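Local coordinates for protein serine--tRNA ligase, cytoplasmic (PDB 3QO8) that catalyses the two-step attachment of serine to tRNA(Ser), activating serine with ATP to Ser-AMP before transfer to the tRNA acceptor end, at residues A37-W42 and K99-K104; A20-R25 and N106-I111; L354-P359 and I412-E417. All coordinates share one frame; numbering follows the deposited sequence.

Contact 1: A37-W42 and K99-K104; sequences AEYKEW and KNLRSK
Glu38 reaches across to Asn100, Leu101 and Lys104 on the facing helix. Its side chain runs almost straight from helix 30-65 into the flank of helix 74-107. CB starts beside a leucine branch, with Leu101 CD1 4.4 Å from Glu38 CB. CG stands anti to the carbonyl carbon (chi1 -54°), and the extended chain beyond it carries the carboxylate across the gap. The carboxylate carbon then lies against the aliphatic part of Lys104, with Glu38 CD 3.6 Å from Lys104 CE. At the tip, OE1 lies by the start of the Asn100 side chain, 3.5 Å from Asn100 CB. OE2 turns toward the lysine chain, which crosses Glu38 at about a right angle. The opposite charges are near but beyond a salt bridge, and probably attract weakly: Glu38 OE2 and Lys104 NZ are 4.2 Å apart. The ammonium makes its salt bridge with Glu34, one turn earlier on helix 30-65. A second, apolar patch lies alongside. Leu101 CD1 approaches Tyr39 CB at 4.3 Å, while Leu101 CD2 lies at the edge of the tyrosine ring. The ring itself leads away, onto Ile4, Leu8 and Lys11. The two short helical segments run antiparallel, at 155° between directions and 9.5 Å between axes. They belong to the long helical hairpin of the N-terminal tRNA-binding domain, near its base, where the N-terminal residues cover one side.

Contact 2: A20-R25 and N106-I111; sequences ASQKKR and NQVGNI
Arg25 grips the backbone carbonyl of Asn110 side-on with two nitrogens. NE donates to Asn110 O at 2.9 Å, in the carbonyl plane. NH2 of Arg25 also bonds Asn110 O at 2.9 Å, but from above that plane. The oxygen lies in the guanidinium plane, so the double grip limits the rotation of the group. NH1 of Arg25 goes to Asn345 O instead. Gln22 reaches the same strip of backbone one turn earlier. Its bend at chi2 (-61°) brings the amide back toward Gly109. Gly109 N gives Gln22 OE1 a weak bond of 3.4 Å and bonds a water at 2.8 Å. That water also accepts from Gln22 NE2, whose protein partner is Ser28 O. A second water joins Ser21 OG, Gln22 OE1 and Gly109 O, and Ser21 OG is bonded to Val112 N as well. The polar seam sits where helix 74-107, the returning helix of the tRNA-binding arm, has given way to an extended linker. The linker crosses the last turns of helix 15-25. The catalytic side meets it too, through Asn110 ND2 bonded to Thr374 and Ala347, and a bound magnesium ion is about 4 Å from the Arg25 side chain. Packing is close around the bonds. Gly109 CA lies over one face of the guanidinium, 3.6 Å from Arg25 NE. Val108 CG1 touches Gln22 OE1 at 3.5 Å, the two side chains crossing at about a right angle. Farther out, Ile111 CD1 meets Ser21 CB, and Val108 and Ile111 both rest on Ile18.

Contact 3: L354-P359 and I412-E417; sequences LEAWFP and ICCILE
Phe358 lays one ring face over Cys414 CA, with its CZ against Cys414 CB. Cys414 CA sits 4.0 Å from the ring centroid, 26° off the normal, a CH-pi contact displaced toward the rim. One side of the ring reaches back to the preceding residue: Phe358 CE2 touches Cys413 CB at 3.7 Å. In return, the Cys414 side chain pushes toward the strand. Its SG is anti to the backbone N (chi1 -171°), which sets the sulfur in the corner formed by Ala356 and the ring. There Cys414 SG meets Ala356 CB at 3.6 Å and stands obliquely by the Phe358 ring, a sulfur-aromatic contact. Pro359 fits against the base of Glu417, its CD 3.7 Å from Glu417 CB. The Glu417 carboxylate stands at the ring edge, its plane 78° from that of the ring, and Glu417 OE1 is 3.4 Å from Phe358 CB. The helix is that of class II motif 3; here it packs on a strand of the largely antiparallel catalytic sheet, with axes 8.2 Å apart. The side chains that meet are mostly apolar; the exception is the buried carboxylate. Three donors outside the two segments satisfy it: Phe360 N at OE1, and His154 N and Gln361 NE2 at OE2. Such a set is consistent with an ionised glutamate that ties the turn after the strand to the helix.

Overall arrangement
Contacts 1 and 2 both belong to the N-terminal tRNA-binding domain and share helix 74-107. Their centres are about 17 Å apart. Contact 1 lies on the arm, away from the annotated sites, and contact 2 lies where that arm joins the catalytic core. Contact 3 is inside the core, with its centre about 33 Å from that of contact 2 and about 48 Å from that of contact 1. It is also nearest the ligand. The side chain of Cys413 is about 8 Å from a bound seryl-sulfamoyl adenosine, against about 14 Å for Arg25. Ala356 packs on Leu367, a residue that probably binds ATP. The three contacts thus run from the arm to the active-site sheet.

Contact 1: A37-W42 and K99-K104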
loop_
_atom_site.group_PDB
_atom_site.type_symbol
_atom_site.label_atom_id
_atom_site.label_comp_id
_atom_site.label_asym_id
_atom_site.label_seq_id
_atom_site.Cartn_x
_atom_site.Cartn_y
_atom_site.Cartn_z
ATOM N N ALA A 37 9.861 -20.392 37.587
ATOM C CA ALA A 37 10.975 -21.313 37.782
ATOM C C ALA A 37 12.220 -20.802 37.060
ATOM O O ALA A 37 13.295 -20.658 37.658
ATOM C CB ALA A 37 10.607 -22.713 37.300
ATOM N N GLU A 38 12.070 -20.508 35.773
ATOM C CA GLU A 38 13.194 -20.031 34.980
ATOM C C GLU A 38 13.781 -18.746 35.557
ATOM O O GLU A 38 14.991 -18.539 35.526
ATOM C CB GLU A 38 12.784 -19.863 33.519
ATOM C CG GLU A 38 12.167 -21.133 32.945
ATOM C CD GLU A 38 12.255 -21.214 31.435
ATOM O OE1 GLU A 38 12.700 -20.230 30.803
ATOM O OE2 GLU A 38 11.883 -22.270 30.880
ATOM N N TYR A 39 12.936 -17.887 36.113
ATOM C CA TYR A 39 13.465 -16.692 36.749
ATOM C C TYR A 39 14.412 -17.039 37.900
ATOM O O TYR A 39 15.455 -16.402 38.085
ATOM C CB TYR A 39 12.355 -15.791 37.268
ATOM C CG TYR A 39 12.916 -14.647 38.076
ATOM C CD1 TYR A 39 13.423 -13.514 37.449
ATOM C CD2 TYR A 39 12.966 -14.712 39.461
ATOM C CE1 TYR A 39 13.948 -12.472 38.178
ATOM C CE2 TYR A 39 13.488 -13.674 40.200
ATOM C CZ TYR A 39 13.977 -12.557 39.555
ATOM O OH TYR A 39 14.499 -11.520 40.290
ATOM N N LYS A 40 14.035 -18.037 38.690
ATOM C CA LYS A 40 14.862 -18.432 39.817
ATOM C C LYS A 40 16.188 -19.009 39.343
ATOM O O LYS A 40 17.229 -18.762 39.953
ATOM C CB LYS A 40 14.139 -19.435 40.713
ATOM C CG LYS A 40 12.860 -18.895 41.341
ATOM C CD LYS A 40 12.336 -19.818 42.433
ATOM C CE LYS A 40 11.015 -19.296 42.988
ATOM N NZ LYS A 40 10.336 -20.288 43.860
ATOM N N GLU A 41 16.153 -19.784 38.263
ATOM C CA GLU A 41 17.387 -20.301 37.685
ATOM C C GLU A 41 18.263 -19.145 37.233
ATOM O O GLU A 41 19.464 -19.117 37.486
ATOM C CB GLU A 41 17.088 -21.243 36.522
ATOM C CG GLU A 41 16.353 -22.489 36.966
ATOM C CD GLU A 41 17.023 -23.157 38.165
ATOM O OE1 GLU A 41 18.276 -23.151 38.227
ATOM O OE2 GLU A 41 16.299 -23.683 39.048
ATOM N N TRP A 42 17.649 -18.175 36.575
ATOM C CA TRP A 42 18.384 -17.010 36.114
ATOM C C TRP A 42 19.058 -16.287 37.278
ATOM O O TRP A 42 20.237 -15.949 37.207
ATOM C CB TRP A 42 17.457 -16.061 35.354
ATOM C CG TRP A 42 18.156 -14.838 34.930
ATOM C CD1 TRP A 42 18.949 -14.687 33.828
ATOM C CD2 TRP A 42 18.166 -13.582 35.611
ATOM N NE1 TRP A 42 19.440 -13.409 33.778
ATOM C CE2 TRP A 42 18.977 -12.709 34.860
ATOM C CE3 TRP A 42 17.565 -13.107 36.782
ATOM C CZ2 TRP A 42 19.202 -11.386 35.242
ATOM C CZ3 TRP A 42 17.787 -11.793 37.159
ATOM C CH2 TRP A 42 18.600 -10.949 36.393
ATOM N N LYS A 99 17.049 -15.397 27.701
ATOM C CA LYS A 99 16.386 -15.530 26.411
ATOM C C LYS A 99 15.093 -16.339 26.515
ATOM O O LYS A 99 14.046 -15.931 26.003
ATOM C CB LYS A 99 17.335 -16.182 25.404
ATOM C CG LYS A 99 16.735 -16.444 24.035
ATOM C CD LYS A 99 17.786 -17.000 23.076
ATOM C CE LYS A 99 17.159 -17.484 21.775
ATOM N NZ LYS A 99 16.510 -16.384 21.005
ATOM N N ASN A 100 15.173 -17.490 27.172
ATOM C CA ASN A 100 14.018 -18.369 27.294
ATOM C C ASN A 100 12.970 -17.788 28.229
ATOM O O ASN A 100 11.774 -18.009 28.055
ATOM C CB ASN A 100 14.437 -19.762 27.769
ATOM C CG ASN A 100 15.286 -20.492 26.749
ATOM O OD1 ASN A 100 15.303 -20.137 25.568
ATOM N ND2 ASN A 100 15.994 -21.525 27.197
ATOM N N LEU A 101 13.429 -17.048 29.229
ATOM C CA LEU A 101 12.517 -16.402 30.155
ATOM C C LEU A 101 11.692 -15.359 29.405
ATOM O O LEU A 101 10.468 -15.384 29.451
ATOM C CB LEU A 101 13.287 -15.772 31.316
ATOM C CG LEU A 101 12.505 -14.891 32.280
ATOM C CD1 LEU A 101 11.502 -15.722 33.065
ATOM C CD2 LEU A 101 13.477 -14.199 33.213
ATOM N N ARG A 102 12.356 -14.465 28.681
ATOM C CA ARG A 102 11.631 -13.432 27.948
ATOM C C ARG A 102 10.723 -14.013 26.859
ATOM O O ARG A 102 9.647 -13.479 26.579
ATOM C CB ARG A 102 12.594 -12.388 27.387
ATOM C CG ARG A 102 13.385 -11.695 28.489
ATOM C CD ARG A 102 14.360 -10.661 27.964
ATOM N NE ARG A 102 15.131 -10.075 29.057
ATOM C CZ ARG A 102 14.741 -9.022 29.771
ATOM N NH1 ARG A 102 13.587 -8.424 29.502
ATOM N NH2 ARG A 102 15.508 -8.563 30.751
ATOM N N SER A 103 11.152 -15.118 26.264
ATOM C CA SER A 103 10.354 -15.797 25.252
ATOM C C SER A 103 9.045 -16.290 25.843
ATOM O O SER A 103 7.992 -16.200 25.209
ATOM C CB SER A 103 11.127 -16.978 24.673
ATOM O OG SER A 103 10.262 -17.852 23.973
ATOM N N LYS A 104 9.120 -16.828 27.057
ATOM C CA LYS A 104 7.938 -17.321 27.741
ATOM C C LYS A 104 7.039 -16.168 28.158
ATOM O O LYS A 104 5.834 -16.206 27.939
ATOM C CB LYS A 104 8.321 -18.172 28.949
ATOM C CG LYS A 104 8.820 -19.557 28.575
ATOM C CD LYS A 104 8.965 -20.449 29.797
ATOM C CE LYS A 104 9.397 -21.853 29.406
ATOM N NZ LYS A 104 8.436 -22.494 28.471
#

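Contact 2: A20-R25 and N106-I111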
loop_
_atom_site.group_PDB
_atom_site.type_symbol
_atom_site.label_atom_id
_atom_site.label_comp_id
_atom_site.label_asym_id
_atom_site.label_seq_id
_atom_site.Cartn_x
_atom_site.Cartn_y
_atom_site.Cartn_z
ATOM N N ALA A 20 -5.199 -16.462 36.695
ATOM C CA ALA A 20 -6.635 -16.267 36.520
ATOM C C ALA A 20 -6.881 -15.641 35.153
ATOM O O ALA A 20 -7.816 -16.010 34.451
ATOM C CB ALA A 20 -7.194 -15.387 37.621
ATOM N N SER A 21 -6.024 -14.700 34.764
ATOM C CA SER A 21 -6.200 -14.021 33.491
ATOM C C SER A 21 -6.006 -15.014 32.359
ATOM O O SER A 21 -6.810 -15.061 31.427
ATOM C CB SER A 21 -5.206 -12.862 33.340
ATOM O OG SER A 21 -5.384 -12.209 32.097
ATOM N N GLN A 22 -4.940 -15.808 32.440
ATOM C CA GLN A 22 -4.669 -16.828 31.423
ATOM C C GLN A 22 -5.869 -17.755 31.240
ATOM O O GLN A 22 -6.225 -18.133 30.121
ATOM C CB GLN A 22 -3.428 -17.640 31.792
ATOM C CG GLN A 22 -2.105 -16.864 31.601
ATOM C CD GLN A 22 -1.890 -16.440 30.163
ATOM O OE1 GLN A 22 -2.199 -15.313 29.781
ATOM N NE2 GLN A 22 -1.367 -17.349 29.353
ATOM N N LYS A 23 -6.484 -18.114 32.358
ATOM C CA LYS A 23 -7.638 -19.003 32.354
ATOM C C LYS A 23 -8.806 -18.351 31.626
ATOM O O LYS A 23 -9.435 -18.971 30.766
ATOM C CB LYS A 23 -8.025 -19.348 33.790
ATOM C CG LYS A 23 -8.703 -20.695 33.964
ATOM C CD LYS A 23 -8.591 -21.135 35.416
ATOM C CE LYS A 23 -7.154 -20.949 35.911
ATOM N NZ LYS A 23 -6.973 -21.257 37.358
ATOM N N LYS A 24 -9.086 -17.093 31.962
ATOM C CA LYS A 24 -10.129 -16.327 31.275
ATOM C C LYS A 24 -9.883 -16.250 29.775
ATOM O O LYS A 24 -10.823 -16.262 28.983
ATOM C CB LYS A 24 -10.214 -14.910 31.838
ATOM C CG LYS A 24 -10.659 -14.841 33.280
ATOM C CD LYS A 24 -10.908 -13.409 33.679
ATOM C CE LYS A 24 -11.108 -13.268 35.168
ATOM N NZ LYS A 24 -11.138 -11.813 35.507
ATOM N N ARG A 25 -8.611 -16.157 29.396
ATOM C CA ARG A 25 -8.221 -16.014 27.999
ATOM C C ARG A 25 -8.373 -17.330 27.246
ATOM O O ARG A 25 -8.421 -17.352 26.017
ATOM C CB ARG A 25 -6.762 -15.533 27.895
ATOM C CG ARG A 25 -6.571 -14.030 28.097
ATOM C CD ARG A 25 -5.103 -13.583 27.889
ATOM N NE ARG A 25 -5.026 -12.135 28.031
ATOM C CZ ARG A 25 -5.380 -11.290 27.070
ATOM N NH1 ARG A 25 -5.798 -11.755 25.892
ATOM N NH2 ARG A 25 -5.324 -9.988 27.283
ATOM N N ASN A 106 6.754 -13.389 26.845
ATOM C CA ASN A 106 6.163 -12.844 25.632
ATOM C C ASN A 106 4.878 -13.552 25.213
ATOM O O ASN A 106 4.031 -12.967 24.542
ATOM C CB ASN A 106 7.176 -12.870 24.486
ATOM C CG ASN A 106 6.613 -12.303 23.210
ATOM O OD1 ASN A 106 6.357 -11.103 23.113
ATOM N ND2 ASN A 106 6.416 -13.164 22.216
ATOM N N GLN A 107 4.740 -14.810 25.608
ATOM C CA GLN A 107 3.552 -15.588 25.280
ATOM C C GLN A 107 2.336 -15.246 26.157
ATOM O O GLN A 107 1.202 -15.539 25.784
ATOM C CB GLN A 107 3.849 -17.081 25.390
ATOM C CG GLN A 107 4.960 -17.573 24.496
ATOM C CD GLN A 107 5.153 -19.064 24.615
ATOM O OE1 GLN A 107 4.195 -19.832 24.523
ATOM N NE2 GLN A 107 6.391 -19.485 24.838
ATOM N N VAL A 108 2.571 -14.626 27.310
ATOM C CA VAL A 108 1.492 -14.334 28.249
ATOM C C VAL A 108 0.725 -13.070 27.855
ATOM O O VAL A 108 1.310 -11.994 27.695
ATOM C CB VAL A 108 2.023 -14.184 29.688
ATOM C CG1 VAL A 108 0.877 -13.884 30.658
ATOM C CG2 VAL A 108 2.776 -15.444 30.110
ATOM N N GLY A 109 -0.587 -13.207 27.703
ATOM C CA GLY A 109 -1.439 -12.079 27.377
ATOM C C GLY A 109 -1.542 -11.075 28.508
ATOM O O GLY A 109 -1.245 -11.380 29.661
ATOM N N ASN A 110 -1.948 -9.859 28.166
ATOM C CA ASN A 110 -2.145 -8.802 29.145
ATOM C C ASN A 110 -3.198 -9.238 30.183
ATOM O O ASN A 110 -4.052 -10.088 29.897
ATOM C CB ASN A 110 -2.602 -7.534 28.422
ATOM C CG ASN A 110 -2.339 -6.280 29.222
ATOM O OD1 ASN A 110 -1.846 -6.343 30.340
ATOM N ND2 ASN A 110 -2.647 -5.126 28.636
ATOM N N ILE A 111 -3.139 -8.665 31.382
ATOM C CA ILE A 111 -4.117 -8.996 32.424
ATOM C C ILE A 111 -5.505 -8.531 32.027
ATOM O O ILE A 111 -5.743 -7.335 31.850
ATOM C CB ILE A 111 -3.779 -8.338 33.770
ATOM C CG1 ILE A 111 -2.364 -8.713 34.212
ATOM C CG2 ILE A 111 -4.822 -8.723 34.833
ATOM C CD1 ILE A 111 -2.073 -10.162 34.055
HETATM O O HOH W 1 -3.171 -12.945 30.826
HETATM O O HOH W 2 -1.526 -15.772 26.933
#

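Contact 3: L354-P359 and I412-E417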
loop_
_atom_site.group_PDB
_atom_site.type_symbol
_atom_site.label_atom_id
_atom_site.label_comp_id
_atom_site.label_asym_id
_atom_site.label_seq_id
_atom_site.Cartn_x
_atom_site.Cartn_y
_atom_site.Cartn_z
ATOM N N LEU A 354 -17.918 -1.736 18.221
ATOM C CA LEU A 354 -19.138 -1.114 17.749
ATOM C C LEU A 354 -19.514 -1.927 16.523
ATOM O O LEU A 354 -18.710 -2.100 15.605
ATOM C CB LEU A 354 -18.937 0.372 17.405
ATOM C CG LEU A 354 -20.199 1.138 16.973
ATOM C CD1 LEU A 354 -20.138 2.604 17.379
ATOM C CD2 LEU A 354 -20.456 1.007 15.478
ATOM N N GLU A 355 -20.721 -2.466 16.546
ATOM C CA GLU A 355 -21.252 -3.269 15.456
ATOM C C GLU A 355 -22.469 -2.547 14.907
ATOM O O GLU A 355 -23.423 -2.267 15.642
ATOM C CB GLU A 355 -21.660 -4.659 15.968
ATOM C CG GLU A 355 -20.570 -5.407 16.756
ATOM C CD GLU A 355 -21.071 -6.756 17.258
ATOM O OE1 GLU A 355 -22.280 -6.864 17.551
ATOM O OE2 GLU A 355 -20.272 -7.707 17.336
ATOM N N ALA A 356 -22.432 -2.234 13.617
ATOM C CA ALA A 356 -23.477 -1.423 13.011
ATOM C C ALA A 356 -24.512 -2.337 12.378
ATOM O O ALA A 356 -24.199 -3.455 11.975
ATOM C CB ALA A 356 -22.890 -0.494 11.949
ATOM N N TRP A 357 -25.742 -1.848 12.289
ATOM C CA TRP A 357 -26.823 -2.622 11.707
ATOM C C TRP A 357 -26.740 -2.638 10.186
ATOM O O TRP A 357 -26.697 -1.591 9.550
ATOM C CB TRP A 357 -28.174 -2.051 12.152
ATOM C CG TRP A 357 -29.374 -2.818 11.638
ATOM C CD1 TRP A 357 -30.297 -2.394 10.714
ATOM C CD2 TRP A 357 -29.780 -4.137 12.034
ATOM N NE1 TRP A 357 -31.256 -3.378 10.518
ATOM C CE2 TRP A 357 -30.958 -4.450 11.317
ATOM C CE3 TRP A 357 -29.267 -5.080 12.934
ATOM C CZ2 TRP A 357 -31.620 -5.670 11.469
ATOM C CZ3 TRP A 357 -29.930 -6.285 13.088
ATOM C CH2 TRP A 357 -31.097 -6.568 12.361
ATOM N N PHE A 358 -26.715 -3.837 9.612
ATOM C CA PHE A 358 -26.794 -4.008 8.172
ATOM C C PHE A 358 -28.202 -4.544 7.857
ATOM O O PHE A 358 -28.482 -5.725 8.074
ATOM C CB PHE A 358 -25.716 -4.999 7.696
ATOM C CG PHE A 358 -24.329 -4.390 7.533
ATOM C CD1 PHE A 358 -23.630 -3.886 8.628
ATOM C CD2 PHE A 358 -23.724 -4.345 6.286
ATOM C CE1 PHE A 358 -22.348 -3.332 8.476
ATOM C CE2 PHE A 358 -22.459 -3.794 6.119
ATOM C CZ PHE A 358 -21.762 -3.277 7.219
ATOM N N PRO A 359 -29.097 -3.678 7.353
ATOM C CA PRO A 359 -30.505 -4.102 7.283
ATOM C C PRO A 359 -30.790 -5.178 6.239
ATOM O O PRO A 359 -31.764 -5.898 6.413
ATOM C CB PRO A 359 -31.256 -2.809 6.960
ATOM C CG PRO A 359 -30.225 -1.936 6.267
ATOM C CD PRO A 359 -28.913 -2.272 6.941
ATOM N N ILE A 412 -18.459 2.037 4.081
ATOM C CA ILE A 412 -19.244 2.238 2.870
ATOM C C ILE A 412 -20.309 1.155 2.744
ATOM O O ILE A 412 -21.468 1.447 2.426
ATOM C CB ILE A 412 -18.374 2.255 1.602
ATOM C CG1 ILE A 412 -17.586 3.577 1.519
ATOM C CG2 ILE A 412 -19.268 2.056 0.354
ATOM C CD1 ILE A 412 -16.486 3.609 0.418
ATOM N N CYS A 413 -19.938 -0.093 3.013
ATOM C CA CYS A 413 -20.928 -1.178 2.942
ATOM C C CYS A 413 -22.154 -0.903 3.820
ATOM O O CYS A 413 -23.290 -1.134 3.412
ATOM C CB CYS A 413 -20.298 -2.512 3.337
ATOM S SG CYS A 413 -19.001 -3.046 2.199
ATOM N N CYS A 414 -21.928 -0.387 5.020
ATOM C CA CYS A 414 -23.039 -0.092 5.935
ATOM C C CYS A 414 -23.909 1.059 5.418
ATOM O O CYS A 414 -25.153 1.020 5.481
ATOM C CB CYS A 414 -22.501 0.261 7.319
ATOM S SG CYS A 414 -23.801 0.375 8.559
ATOM N N ILE A 415 -23.245 2.091 4.911
ATOM C CA ILE A 415 -23.934 3.202 4.279
ATOM C C ILE A 415 -24.799 2.724 3.117
ATOM O O ILE A 415 -25.969 3.103 2.999
ATOM C CB ILE A 415 -22.917 4.264 3.784
ATOM C CG1 ILE A 415 -22.308 4.990 4.999
ATOM C CG2 ILE A 415 -23.595 5.248 2.819
ATOM C CD1 ILE A 415 -21.112 5.848 4.687
ATOM N N LEU A 416 -24.216 1.912 2.247
ATOM C CA LEU A 416 -24.953 1.414 1.085
ATOM C C LEU A 416 -26.260 0.746 1.499
ATOM O O LEU A 416 -27.314 1.000 0.903
ATOM C CB LEU A 416 -24.107 0.432 0.287
ATOM C CG LEU A 416 -22.853 1.034 -0.376
ATOM C CD1 LEU A 416 -22.015 -0.041 -1.028
ATOM C CD2 LEU A 416 -23.225 2.097 -1.394
ATOM N N GLU A 417 -26.219 -0.126 2.503
ATOM C CA GLU A 417 -27.456 -0.835 2.844
ATOM C C GLU A 417 -28.457 0.103 3.506
ATOM O O GLU A 417 -29.661 -0.025 3.299
ATOM C CB GLU A 417 -27.202 -2.092 3.691
ATOM C CG GLU A 417 -26.370 -3.140 2.955
ATOM C CD GLU A 417 -26.428 -4.521 3.587
ATOM O OE1 GLU A 417 -27.120 -4.697 4.615
ATOM O OE2 GLU A 417 -25.785 -5.437 3.037
#